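Local coordinates for pyoverdine biosynthesis protein PvcA (Pseudomonas aeruginosa, PDB 3E59) that catalyses formation of the isonitrile group on L-tyrosine, taking its carbon from C2 of ribulose 5-phosphate, in paerucumarin biosynthesis, at residues L174-A179 / A239-L243. Sequence-based numbering, arbitrary orientation.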
# COMPACT_ATOMS: atom_id res chain seq x y z
N LEU A 174 15.09 2.74 -12.68
CA LEU A 174 13.68 3.12 -12.52
C LEU A 174 13.45 4.61 -12.80
O LEU A 174 12.53 4.98 -13.52
CB LEU A 174 13.16 2.80 -11.11
CG LEU A 174 11.71 3.21 -10.79
CD1 LEU A 174 10.72 2.38 -11.59
CD2 LEU A 174 11.38 3.16 -9.30
N ILE A 175 14.29 5.45 -12.19
CA ILE A 175 14.26 6.89 -12.37
C ILE A 175 14.50 7.27 -13.83
O ILE A 175 13.72 8.00 -14.41
CB ILE A 175 15.33 7.57 -11.49
CG1 ILE A 175 15.04 7.35 -10.00
CG2 ILE A 175 15.43 9.07 -11.79
CD1 ILE A 175 16.25 7.64 -9.10
N GLY A 176 15.59 6.77 -14.41
CA GLY A 176 15.94 7.07 -15.79
C GLY A 176 14.85 6.73 -16.79
O GLY A 176 14.59 7.47 -17.73
N GLY A 177 14.20 5.58 -16.58
CA GLY A 177 13.19 5.10 -17.50
C GLY A 177 11.80 5.64 -17.27
O GLY A 177 11.07 5.86 -18.23
N TYR A 178 11.45 5.87 -16.00
CA TYR A 178 10.05 6.06 -15.58
C TYR A 178 9.69 7.32 -14.75
O TYR A 178 8.50 7.64 -14.65
CB TYR A 178 9.53 4.78 -14.91
CG TYR A 178 9.32 3.68 -15.91
CD1 TYR A 178 8.23 3.70 -16.77
CD2 TYR A 178 10.25 2.64 -16.05
CE1 TYR A 178 8.05 2.71 -17.74
CE2 TYR A 178 10.08 1.64 -17.02
CZ TYR A 178 8.97 1.69 -17.86
OH TYR A 178 8.76 0.73 -18.81
N ALA A 179 10.67 8.02 -14.17
CA ALA A 179 10.37 9.21 -13.33
C ALA A 179 10.16 10.48 -14.15
O ALA A 179 10.81 10.67 -15.17
CB ALA A 179 11.45 9.45 -12.29
N ALA A 239 6.77 6.73 -10.64
CA ALA A 239 7.69 6.02 -11.54
C ALA A 239 7.47 4.50 -11.46
O ALA A 239 7.32 3.84 -12.48
CB ALA A 239 9.16 6.36 -11.22
N TRP A 240 7.45 3.95 -10.24
CA TRP A 240 7.17 2.52 -10.02
C TRP A 240 5.83 2.12 -10.63
O TRP A 240 5.74 1.09 -11.31
CB TRP A 240 7.18 2.22 -8.51
CG TRP A 240 7.02 0.75 -8.07
CD1 TRP A 240 6.23 0.29 -7.05
CD2 TRP A 240 7.69 -0.42 -8.59
NE1 TRP A 240 6.36 -1.07 -6.90
CE2 TRP A 240 7.25 -1.54 -7.83
CE3 TRP A 240 8.63 -0.63 -9.62
CZ2 TRP A 240 7.70 -2.85 -8.08
CZ3 TRP A 240 9.06 -1.95 -9.87
CH2 TRP A 240 8.60 -3.03 -9.09
N GLY A 241 4.80 2.93 -10.40
CA GLY A 241 3.49 2.69 -11.01
C GLY A 241 3.52 2.66 -12.53
O GLY A 241 2.87 1.80 -13.16
N ALA A 242 4.27 3.59 -13.12
CA ALA A 242 4.44 3.67 -14.57
C ALA A 242 5.18 2.45 -15.14
O ALA A 242 4.77 1.87 -16.15
CB ALA A 242 5.14 4.97 -14.94
N LEU A 243 6.26 2.06 -14.46
CA LEU A 243 6.96 0.83 -14.76
C LEU A 243 6.01 -0.38 -14.76
O LEU A 243 5.99 -1.15 -15.71
CB LEU A 243 8.15 0.62 -13.79
CG LEU A 243 8.98 -0.66 -13.97
CD1 LEU A 243 10.42 -0.47 -13.52
CD2 LEU A 243 8.35 -1.87 -13.26
O HOH W 1 8.31 -1.81 -17.53
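Ala239 packs its methyl against the last turn of helix 167-178, in a helix-helix crossing with helix 219-247. The two short axes approach to 9.2 Å at 66°. No direct hydrogen bond joins the segments. Ala239 CB lies 3.7 Å from Ala179 N, just past the end of helix 167-178, and also touches Tyr178 CB and Leu174 CG. Ala239 CA and Ala179 CA are 4.5 Å apart, consistent with the small side chains on both sides here. Trp240 starts away from the crossing and meets Leu174 CD1 at its ring edge. Its NE1 is hydrogen-bonded to Cys113 O, which ties helix 219-247 to the chain just after strand 108-112 of the parallel sheet. Ala242 CB sits 3.8 Å from Tyr178 CD1. Leu243 makes the main aromatic contact: its CA stands almost straight over the Tyr178 ring, 3.6 Å from the centroid, in a CH-pi contact. With CG anti to its own carbonyl carbon (chi1 -72°), the Tyr178 side chain extends along helix 219-247. Leu243 CD1 meets Leu174 CD1 tightly, at 3.5 Å, with the two side chains nearly perpendicular. Tyr178 OH is hydrogen-bonded to Asp246 OD2. A water bridges the helices, bonded to Tyr178 OH at 2.9 Å and donating to Leu243 O at 3.0 Å.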